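Local coordinates for hydrogenase maturation factor (Thermoanaerobacter tengcongensis, PDB 3VTH), which probably transfers a carbamoyl group from carbamoyl phosphate, with ATP consumption, to the C-terminal cysteine of HypE during [NiFe]-hydrogenase maturation, at residues Ala458-Lys463 / Val481-Ala486; His485-Ser490 / Gly735-Gly740; Met492-Leu497 / Tyr725-Val730. All blocks are in the same frame, centred on the assembly; numbering follows the deposited sequence.

Contact 1: Ala458-Lys463 / Val481-Ala486. With FE (Fe (III) ion), chain I; AP2 (phosphomethylphosphonic acid adenosyl ester), chain H; PO4 (phosphate ion), chain M.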
loop_
_atom_site.group_PDB
_atom_site.type_symbol
_atom_site.label_atom_id
_atom_site.label_comp_id
_atom_site.label_asym_id
_atom_site.label_seq_id
_atom_site.Cartn_x
_atom_site.Cartn_y
_atom_site.Cartn_z
ATOM N N ALA A 458 -13.633 13.864 7.726
ATOM C CA ALA A 458 -14.080 12.631 8.346
ATOM C C ALA A 458 -12.924 12.063 9.169
ATOM O O ALA A 458 -11.745 12.126 8.759
ATOM C CB ALA A 458 -14.533 11.618 7.293
ATOM N N HIS A 459 -13.265 11.531 10.337
ATOM C CA HIS A 459 -12.243 11.049 11.264
ATOM C C HIS A 459 -12.776 9.894 12.100
ATOM O O HIS A 459 -13.997 9.660 12.159
ATOM C CB HIS A 459 -11.765 12.202 12.167
ATOM C CG HIS A 459 -12.820 12.733 13.089
ATOM N ND1 HIS A 459 -13.116 12.150 14.307
ATOM C CD2 HIS A 459 -13.645 13.797 12.970
ATOM C CE1 HIS A 459 -14.079 12.840 14.897
ATOM N NE2 HIS A 459 -14.412 13.848 14.106
ATOM N N ASP A 460 -11.858 9.176 12.743
ATOM C CA ASP A 460 -12.208 8.077 13.619
ATOM C C ASP A 460 -12.846 8.591 14.907
ATOM O O ASP A 460 -12.518 9.687 15.392
ATOM C CB ASP A 460 -10.946 7.276 13.975
ATOM C CG ASP A 460 -11.260 5.836 14.383
ATOM O OD1 ASP A 460 -11.150 4.940 13.526
ATOM O OD2 ASP A 460 -11.594 5.596 15.563
ATOM N N MET A 461 -13.738 7.789 15.489
ATOM C CA MET A 461 -14.294 8.138 16.802
ATOM C C MET A 461 -13.244 8.195 17.915
ATOM O O MET A 461 -13.467 8.861 18.918
ATOM C CB MET A 461 -15.418 7.188 17.200
ATOM C CG MET A 461 -16.650 7.306 16.327
ATOM S SD MET A 461 -17.872 6.047 16.723
ATOM C CE MET A 461 -19.255 6.708 15.802
ATOM N N HIS A 462 -12.119 7.484 17.744
ATOM C CA HIS A 462 -11.045 7.475 18.755
ATOM C C HIS A 462 -10.509 8.895 18.949
ATOM O O HIS A 462 -9.937 9.467 18.020
ATOM C CB HIS A 462 -9.903 6.536 18.318
ATOM C CG HIS A 462 -8.924 6.213 19.407
ATOM N ND1 HIS A 462 -8.650 4.917 19.800
ATOM C CD2 HIS A 462 -8.140 7.010 20.168
ATOM C CE1 HIS A 462 -7.750 4.931 20.768
ATOM N NE2 HIS A 462 -7.423 6.189 21.013
ATOM N N LYS A 463 -10.675 9.457 20.148
ATOM C CA LYS A 463 -10.266 10.857 20.388
ATOM C C LYS A 463 -8.754 11.036 20.607
ATOM O O LYS A 463 -8.258 12.157 20.582
ATOM C CB LYS A 463 -11.009 11.452 21.601
ATOM C CG LYS A 463 -12.535 11.316 21.587
ATOM C CD LYS A 463 -13.124 11.846 22.896
ATOM C CE LYS A 463 -14.638 11.627 22.984
ATOM N NZ LYS A 463 -15.346 12.287 21.842
ATOM N N VAL A 481 -16.525 8.579 12.341
ATOM C CA VAL A 481 -16.765 7.299 11.696
ATOM C C VAL A 481 -16.201 6.200 12.598
ATOM O O VAL A 481 -15.031 6.239 12.984
ATOM C CB VAL A 481 -16.088 7.240 10.297
ATOM C CG1 VAL A 481 -16.245 5.850 9.671
ATOM C CG2 VAL A 481 -16.651 8.353 9.374
ATOM N N GLN A 482 -17.038 5.231 12.956
ATOM C CA GLN A 482 -16.565 4.140 13.793
ATOM C C GLN A 482 -15.561 3.305 12.986
ATOM O O GLN A 482 -15.759 3.070 11.801
ATOM C CB GLN A 482 -17.723 3.290 14.306
ATOM C CG GLN A 482 -17.327 2.439 15.528
ATOM C CD GLN A 482 -16.599 1.157 15.151
ATOM O OE1 GLN A 482 -16.897 0.543 14.125
ATOM N NE2 GLN A 482 -15.647 0.741 15.987
ATOM N N HIS A 483 -14.491 2.871 13.655
ATOM C CA HIS A 483 -13.320 2.232 13.023
ATOM C C HIS A 483 -13.661 1.014 12.165
ATOM O O HIS A 483 -13.187 0.877 11.034
ATOM C CB HIS A 483 -12.336 1.814 14.123
ATOM C CG HIS A 483 -11.016 1.327 13.609
ATOM N ND1 HIS A 483 -9.977 2.180 13.301
ATOM C CD2 HIS A 483 -10.553 0.072 13.380
ATOM C CE1 HIS A 483 -8.934 1.474 12.896
ATOM N NE2 HIS A 483 -9.256 0.195 12.937
ATOM N N HIS A 484 -14.461 0.107 12.723
ATOM C CA HIS A 484 -14.790 -1.125 12.033
ATOM C C HIS A 484 -15.764 -0.916 10.896
ATOM O O HIS A 484 -15.649 -1.569 9.861
ATOM C CB HIS A 484 -15.181 -2.210 13.047
ATOM C CG HIS A 484 -14.076 -2.459 14.022
ATOM N ND1 HIS A 484 -13.958 -1.755 15.201
ATOM C CD2 HIS A 484 -12.962 -3.225 13.927
ATOM C CE1 HIS A 484 -12.848 -2.117 15.818
ATOM N NE2 HIS A 484 -12.227 -3.009 15.067
ATOM N N HIS A 485 -16.694 0.019 11.075
ATOM C CA HIS A 485 -17.545 0.443 9.984
ATOM C C HIS A 485 -16.662 0.913 8.818
ATOM O O HIS A 485 -16.894 0.521 7.677
ATOM C CB HIS A 485 -18.519 1.539 10.471
ATOM C CG HIS A 485 -19.565 1.929 9.469
ATOM N ND1 HIS A 485 -20.248 3.123 9.548
ATOM C CD2 HIS A 485 -20.039 1.294 8.368
ATOM C CE1 HIS A 485 -21.101 3.207 8.542
ATOM N NE2 HIS A 485 -20.980 2.120 7.802
ATOM N N ALA A 486 -15.650 1.734 9.106
ATOM C CA ALA A 486 -14.732 2.227 8.070
ATOM C C ALA A 486 -13.978 1.107 7.342
ATOM O O ALA A 486 -13.832 1.168 6.123
ATOM C CB ALA A 486 -13.756 3.238 8.653
HETATM FE FE FE I . -8.241 -1.663 12.301
HETATM P PB AP2 H . -5.974 -1.816 14.635
HETATM O O1B AP2 H . -5.918 -3.186 15.262
HETATM O O2B AP2 H . -7.266 -1.432 13.982
HETATM O O3B AP2 H . -5.377 -0.761 15.532
HETATM C C3A AP2 H . -4.773 -1.960 13.284
HETATM P PA AP2 H . -5.249 -3.091 11.945
HETATM O O1A AP2 H . -4.176 -2.773 10.913
HETATM O O2A AP2 H . -6.702 -3.069 11.538
HETATM O "O5'" AP2 H . -5.006 -4.569 12.557
HETATM C "C5'" AP2 H . -3.662 -4.971 12.795
HETATM C "C4'" AP2 H . -3.761 -6.188 13.687
HETATM O "O4'" AP2 H . -4.214 -7.306 12.922
HETATM C "C3'" AP2 H . -2.418 -6.611 14.248
HETATM O "O3'" AP2 H . -2.049 -5.791 15.361
HETATM C "C2'" AP2 H . -2.723 -8.050 14.612
HETATM O "O2'" AP2 H . -3.378 -8.025 15.885
HETATM C "C1'" AP2 H . -3.682 -8.504 13.503
HETATM N N9 AP2 H . -2.883 -9.310 12.535
HETATM C C8 AP2 H . -1.858 -8.890 11.752
HETATM N N7 AP2 H . -1.325 -9.912 11.030
HETATM C C5 AP2 H . -2.018 -11.024 11.345
HETATM C C6 AP2 H . -1.980 -12.455 10.952
HETATM N N6 AP2 H . -1.081 -12.914 10.045
HETATM N N1 AP2 H . -2.880 -13.290 11.541
HETATM C C2 AP2 H . -3.801 -12.858 12.430
HETATM N N3 AP2 H . -3.880 -11.573 12.840
HETATM C C4 AP2 H . -3.031 -10.631 12.340
HETATM P P PO4 M . -4.768 4.912 23.740
HETATM O O1 PO4 M . -3.391 4.472 23.300
HETATM O O2 PO4 M . -5.809 4.076 23.027
HETATM O O3 PO4 M . -4.900 4.709 25.232
HETATM O O4 PO4 M . -4.957 6.374 23.388
HETATM O O HOH W 1 -12.665 5.585 11.367
HETATM O O HOH W 2 -13.865 4.176 16.224
#

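Contact 2: His485-Ser490 / Gly735-Gly740. With FE (Fe (III) ion), chain I.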
loop_
_atom_site.group_PDB
_atom_site.type_symbol
_atom_site.label_atom_id
_atom_site.label_comp_id
_atom_site.label_asym_id
_atom_site.label_seq_id
_atom_site.Cartn_x
_atom_site.Cartn_y
_atom_site.Cartn_z
ATOM N N HIS A 485 -16.694 0.019 11.075
ATOM C CA HIS A 485 -17.545 0.443 9.984
ATOM C C HIS A 485 -16.662 0.913 8.818
ATOM O O HIS A 485 -16.894 0.521 7.677
ATOM C CB HIS A 485 -18.519 1.539 10.471
ATOM C CG HIS A 485 -19.565 1.929 9.469
ATOM N ND1 HIS A 485 -20.248 3.123 9.548
ATOM C CD2 HIS A 485 -20.039 1.294 8.368
ATOM C CE1 HIS A 485 -21.101 3.207 8.542
ATOM N NE2 HIS A 485 -20.980 2.120 7.802
ATOM N N ALA A 486 -15.650 1.734 9.106
ATOM C CA ALA A 486 -14.732 2.227 8.070
ATOM C C ALA A 486 -13.978 1.107 7.342
ATOM O O ALA A 486 -13.832 1.168 6.123
ATOM C CB ALA A 486 -13.756 3.238 8.653
ATOM N N HIS A 487 -13.485 0.098 8.074
ATOM C CA HIS A 487 -12.847 -1.078 7.434
ATOM C C HIS A 487 -13.809 -1.713 6.421
ATOM O O HIS A 487 -13.433 -1.986 5.268
ATOM C CB HIS A 487 -12.450 -2.155 8.472
ATOM C CG HIS A 487 -11.098 -1.968 9.098
ATOM N ND1 HIS A 487 -9.937 -1.819 8.364
ATOM C CD2 HIS A 487 -10.718 -1.978 10.402
ATOM C CE1 HIS A 487 -8.906 -1.727 9.189
ATOM N NE2 HIS A 487 -9.355 -1.817 10.432
ATOM N N ILE A 488 -15.053 -1.956 6.836
ATOM C CA ILE A 488 -16.029 -2.592 5.938
ATOM C C ILE A 488 -16.300 -1.704 4.710
ATOM O O ILE A 488 -16.355 -2.200 3.572
ATOM C CB ILE A 488 -17.369 -2.953 6.674
ATOM C CG1 ILE A 488 -17.118 -3.892 7.857
ATOM C CG2 ILE A 488 -18.421 -3.575 5.706
ATOM C CD1 ILE A 488 -16.277 -5.152 7.529
ATOM N N ALA A 489 -16.440 -0.394 4.942
ATOM C CA ALA A 489 -16.725 0.554 3.857
ATOM C C ALA A 489 -15.563 0.680 2.866
ATOM O O ALA A 489 -15.802 0.902 1.672
ATOM C CB ALA A 489 -17.071 1.929 4.414
ATOM N N SER A 490 -14.327 0.541 3.351
ATOM C CA SER A 490 -13.151 0.595 2.470
ATOM C C SER A 490 -13.224 -0.494 1.405
ATOM O O SER A 490 -12.930 -0.244 0.231
ATOM C CB SER A 490 -11.822 0.547 3.247
ATOM O OG SER A 490 -11.494 -0.752 3.745
ATOM N N GLY A 735 -4.218 0.941 6.923
ATOM C CA GLY A 735 -3.886 1.666 5.673
ATOM C C GLY A 735 -5.106 1.923 4.806
ATOM O O GLY A 735 -5.122 2.873 4.031
ATOM N N GLY A 736 -6.136 1.089 4.939
ATOM C CA GLY A 736 -7.357 1.264 4.129
ATOM C C GLY A 736 -8.463 2.098 4.780
ATOM O O GLY A 736 -9.415 2.473 4.116
ATOM N N ILE A 737 -8.318 2.427 6.065
ATOM C CA ILE A 737 -9.377 3.099 6.847
ATOM C C ILE A 737 -9.859 4.427 6.213
ATOM O O ILE A 737 -11.046 4.685 6.169
ATOM C CB ILE A 737 -8.889 3.325 8.302
ATOM C CG1 ILE A 737 -8.940 2.004 9.107
ATOM C CG2 ILE A 737 -9.616 4.448 8.997
ATOM C CD1 ILE A 737 -10.354 1.514 9.485
ATOM N N SER A 738 -8.929 5.244 5.720
ATOM C CA SER A 738 -9.289 6.547 5.151
ATOM C C SER A 738 -10.245 6.459 3.956
ATOM O O SER A 738 -11.086 7.329 3.776
ATOM C CB SER A 738 -8.027 7.332 4.787
ATOM O OG SER A 738 -7.356 6.694 3.707
ATOM N N LEU A 739 -10.131 5.415 3.136
ATOM C CA LEU A 739 -11.065 5.232 2.024
ATOM C C LEU A 739 -12.498 4.956 2.521
ATOM O O LEU A 739 -13.472 5.522 1.988
ATOM C CB LEU A 739 -10.592 4.136 1.070
ATOM C CG LEU A 739 -11.530 3.827 -0.098
ATOM C CD1 LEU A 739 -11.696 5.067 -1.077
ATOM C CD2 LEU A 739 -11.078 2.602 -0.853
ATOM N N GLY A 740 -12.612 4.104 3.544
ATOM C CA GLY A 740 -13.904 3.826 4.172
ATOM C C GLY A 740 -14.520 5.061 4.816
ATOM O O GLY A 740 -15.717 5.327 4.618
HETATM FE FE FE I . -8.241 -1.663 12.301
#

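Contact 3: Met492-Leu497 / Tyr725-Val730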
loop_
_atom_site.group_PDB
_atom_site.type_symbol
_atom_site.label_atom_id
_atom_site.label_comp_id
_atom_site.label_asym_id
_atom_site.label_seq_id
_atom_site.Cartn_x
_atom_site.Cartn_y
_atom_site.Cartn_z
ATOM N N MET A 492 -16.180 -2.078 0.554
ATOM C CA MET A 492 -17.362 -1.718 -0.250
ATOM C C MET A 492 -17.023 -0.708 -1.352
ATOM O O MET A 492 -17.456 -0.868 -2.498
ATOM C CB MET A 492 -18.478 -1.159 0.636
ATOM C CG MET A 492 -19.067 -2.165 1.625
ATOM S SD MET A 492 -20.250 -1.420 2.769
ATOM C CE MET A 492 -21.590 -1.078 1.614
ATOM N N ALA A 493 -16.266 0.330 -0.992
ATOM C CA ALA A 493 -15.791 1.341 -1.941
ATOM C C ALA A 493 -15.066 0.751 -3.176
ATOM O O ALA A 493 -15.318 1.178 -4.299
ATOM C CB ALA A 493 -14.874 2.351 -1.222
ATOM N N GLU A 494 -14.157 -0.206 -2.955
ATOM C CA GLU A 494 -13.392 -0.863 -4.043
ATOM C C GLU A 494 -14.298 -1.640 -4.948
ATOM O O GLU A 494 -14.025 -1.779 -6.148
ATOM C CB GLU A 494 -12.430 -1.931 -3.512
ATOM C CG GLU A 494 -11.378 -1.510 -2.598
ATOM C CD GLU A 494 -10.289 -2.570 -2.500
ATOM O OE1 GLU A 494 -10.014 -3.266 -3.515
ATOM O OE2 GLU A 494 -9.728 -2.714 -1.404
ATOM N N HIS A 495 -15.352 -2.203 -4.368
ATOM C CA HIS A 495 -16.242 -3.056 -5.131
ATOM C C HIS A 495 -17.539 -2.375 -5.529
ATOM O O HIS A 495 -18.459 -3.038 -5.987
ATOM C CB HIS A 495 -16.500 -4.362 -4.373
ATOM C CG HIS A 495 -15.253 -5.158 -4.136
ATOM N ND1 HIS A 495 -14.692 -5.962 -5.105
ATOM C CD2 HIS A 495 -14.440 -5.245 -3.056
ATOM C CE1 HIS A 495 -13.594 -6.522 -4.626
ATOM N NE2 HIS A 495 -13.423 -6.110 -3.382
ATOM N N ASN A 496 -17.604 -1.054 -5.367
ATOM C CA ASN A 496 -18.802 -0.275 -5.719
ATOM C C ASN A 496 -20.082 -0.779 -5.049
ATOM O O ASN A 496 -21.155 -0.793 -5.653
ATOM C CB ASN A 496 -18.970 -0.199 -7.249
ATOM C CG ASN A 496 -17.690 0.237 -7.947
ATOM O OD1 ASN A 496 -17.158 -0.477 -8.805
ATOM N ND2 ASN A 496 -17.175 1.396 -7.561
ATOM N N LEU A 497 -19.959 -1.196 -3.791
ATOM C CA LEU A 497 -21.115 -1.655 -3.043
ATOM C C LEU A 497 -21.720 -0.489 -2.284
ATOM O O LEU A 497 -20.998 0.342 -1.710
ATOM C CB LEU A 497 -20.761 -2.800 -2.089
ATOM C CG LEU A 497 -20.115 -4.045 -2.700
ATOM C CD1 LEU A 497 -19.700 -5.021 -1.607
ATOM C CD2 LEU A 497 -21.032 -4.724 -3.732
ATOM N N TYR A 725 -16.635 -10.512 -0.452
ATOM C CA TYR A 725 -15.729 -9.455 -0.853
ATOM C C TYR A 725 -14.664 -9.211 0.207
ATOM O O TYR A 725 -14.935 -9.279 1.411
ATOM C CB TYR A 725 -16.504 -8.158 -1.075
ATOM C CG TYR A 725 -17.663 -8.266 -2.043
ATOM C CD1 TYR A 725 -17.521 -7.883 -3.377
ATOM C CD2 TYR A 725 -18.912 -8.738 -1.617
ATOM C CE1 TYR A 725 -18.602 -7.971 -4.277
ATOM C CE2 TYR A 725 -19.989 -8.832 -2.494
ATOM C CZ TYR A 725 -19.829 -8.445 -3.821
ATOM O OH TYR A 725 -20.906 -8.545 -4.678
ATOM N N SER A 726 -13.446 -8.923 -0.246
ATOM C CA SER A 726 -12.438 -8.378 0.655
ATOM C C SER A 726 -11.572 -7.364 -0.077
ATOM O O SER A 726 -11.669 -7.223 -1.293
ATOM C CB SER A 726 -11.582 -9.470 1.300
ATOM O OG SER A 726 -10.909 -8.925 2.438
ATOM N N ASN A 727 -10.755 -6.654 0.683
ATOM C CA ASN A 727 -9.884 -5.616 0.166
ATOM C C ASN A 727 -8.873 -6.161 -0.808
ATOM O O ASN A 727 -8.428 -7.312 -0.682
ATOM C CB ASN A 727 -9.143 -4.907 1.304
ATOM C CG ASN A 727 -10.069 -4.019 2.135
ATOM O OD1 ASN A 727 -10.453 -2.919 1.708
ATOM N ND2 ASN A 727 -10.445 -4.499 3.300
ATOM N N SER A 728 -8.518 -5.322 -1.782
ATOM C CA SER A 728 -7.571 -5.719 -2.820
ATOM C C SER A 728 -6.661 -4.553 -3.257
ATOM O O SER A 728 -5.450 -4.676 -3.280
ATOM C CB SER A 728 -8.331 -6.323 -4.015
ATOM O OG SER A 728 -7.424 -6.734 -5.029
ATOM N N LYS A 729 -7.273 -3.426 -3.583
ATOM C CA LYS A 729 -6.583 -2.218 -4.054
ATOM C C LYS A 729 -6.078 -1.365 -2.909
ATOM O O LYS A 729 -5.102 -0.616 -3.074
ATOM C CB LYS A 729 -7.565 -1.380 -4.887
ATOM C CG LYS A 729 -7.916 -2.055 -6.215
ATOM C CD LYS A 729 -8.855 -1.195 -7.046
ATOM C CE LYS A 729 -8.978 -1.725 -8.467
ATOM N NZ LYS A 729 -9.413 -3.149 -8.520
ATOM N N VAL A 730 -6.757 -1.456 -1.759
ATOM C CA VAL A 730 -6.268 -0.811 -0.527
ATOM C C VAL A 730 -6.188 -1.913 0.536
ATOM O O VAL A 730 -6.782 -2.967 0.343
ATOM C CB VAL A 730 -7.137 0.418 -0.069
ATOM C CG1 VAL A 730 -7.332 1.429 -1.237
ATOM C CG2 VAL A 730 -8.493 -0.012 0.525
#

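Contact 1: Ala458-Lys463 / Val481-Ala486
D460 reaches H483 from the end of strand 456-460, and the two side chains meet at an angle, carboxylate and imidazole planes 56° apart. H483 offers ND1 at its ring edge; the ND1-OD1 bond to D460 is 3.0 Å long, in the plane of the ring but tilted from that of the carboxylate, on the syn side of OD1. Both groups swing their CG away from their own backbone N (chi1 -156° in D460, -172° in H483), which carries the carboxylate towards the ring and the ring towards the metal. The other oxygen, OD2, takes the backbone N of H462 through its anti lone pair, 2.9 Å from OD2 to N, closing an Asx turn. Two waters add further bonds: one donates to D460 OD1 and V481 O, the other donates to OD2 and accepts from H483 N.

M461 lays its extended chain across Q482 at about a right angle, with SD 3.7 Å from Q482 CB. Bent at chi2, Q482 curls its amide over the start of helix 483-494: OE1 caps it by accepting from H485 N at 3.1 Å and more weakly from H484 N, while NE2 donates to H484 ND1 and also to Y511 O. In the backbone, V481 N to H459 O (2.8 Å) and M461 N to V481 O continue the parallel pairing of strand 456-460 with 478-481, the outermost strand of this sheet in the Kae1-like domain.

H483 NE2 binds the iron(III) ion at 2.2 Å, in a site shared with H487, D507, D734 and the nucleotide analogue. With ND1 donating its N-H to D460, NE2 turns its lone pair to the metal; this second-shell carboxylate fixes the ring's rotation and probably strengthens its electron donation to iron.

Contact 2: His485-Ser490 / Gly735-Gly740
A486 and G740 bring helices 483-494 and 737-749 together almost backbone to backbone, in a glycine-mediated helix-helix contact within the Kae1-like fold of the actin-ATPase clan. Segment 485-490 belongs to the first Kae1-like family region and 735-740 to the second, so the pairing joins distant parts of the sequence. At A486 the methyl group lies against I737, CB to CD1 3.9 Å. Its carbonyl oxygen, already taken up by the helical bond from S490 N, also meets G740 CA in a nearly straight CA-H...O contact. G740 has no side chain, and the backbones of A486 and S490 come right up to its CA.

One residue on, H487 points its CB away from helix 737-749 yet folds its ring back towards it, with CG set beside the backbone N (chi1 -87°). I737 sends CD1 over the middle of that ring in a CH-pi contact, 3.4 Å from CD1 to the ring centroid and 2° off the normal. A methyl group thus backs one face of the imidazole while H487 NE2 holds the iron(III) ion at 2.2 Å, sharing it with H483, D507, D734 and two oxygens of the nucleotide analogue. The same isoleucine also touches H483, so one side chain meets both histidine ligands.

A489 packs its methyl against the G740 backbone, CB to O 3.7 Å. S490 and G740 have their CA atoms only 3.7 Å apart, the nearest CA pair of the two segments, and L739 covers the carbonyl oxygen of S490 with CD2. S490 CB lies 3.2 Å from G736 O.

Contact 3: Met492-Leu497 / Tyr725-Val730
E494, the last residue of helix 483-494, and H495 just after it face the loop that leaves strand 723-726, with CA atoms 6.9 Å apart for E494 and K729 and 7.7 Å apart for H495 and Y725. E494 stretches its chain straight out beyond CG (chi2 -163°), so that the carboxylate arrives among three consecutive backbone N-H groups. OE1 takes K729 N at 2.7 Å, a nearly linear bond that comes down from above the carboxylate plane. OE2 takes two: S728 N at 2.9 Å on its syn side, close to the plane, and V730 N at 3.2 Å, well above it. S728 N also makes a weak hydrogen bond to OE1. These bonds hold the loop's turn in place, and the N-H dipoles would probably stabilise the carboxylate's negative charge.

The helix stops in a Schellman motif, with L497 N bonded back to M492 O and N496 in positive phi as the C-prime residue; this turn delivers H495 and L497 to Y725. The strand they meet pairs in parallel with strand 696-700 in the large mixed sheet of the second Kae1-like subdomain.

H495 receives the edge of Y725 on one imidazole face, a T-shaped pair with ring centroids 5.3 Å apart and planes at 60°. Its own edge is used as well: NE2 donates in the ring plane to S726 O, 2.9 Å away, which fixes the ring's rotation. On Y725, L497 places CD1 directly over the phenol face, 3.7 Å from the ring centroid, while CD2 lies over the same face, towards CZ and OH.

Helix 483-494 runs through all three contacts: its start lies in contact 1, its middle in contact 2 and its end in contact 3. Contacts 1 and 2 share H485 and A486, have centres about 9 Å apart, and each contributes one histidine ligand to the iron(III) ion beside the nucleotide analogue; they touch where H483 O meets I737 CD1 at 3.3 Å. Contact 3, its centre also about 9 Å from that of contact 2, lies farther from the iron: the N727 side chain is about 6 Å from that of H487. L739 CD2 of contact 2 packs on V730 CG2 of contact 3 at 3.9 Å. Contacts 1 and 3 do not touch, with centres about 18 Å apart.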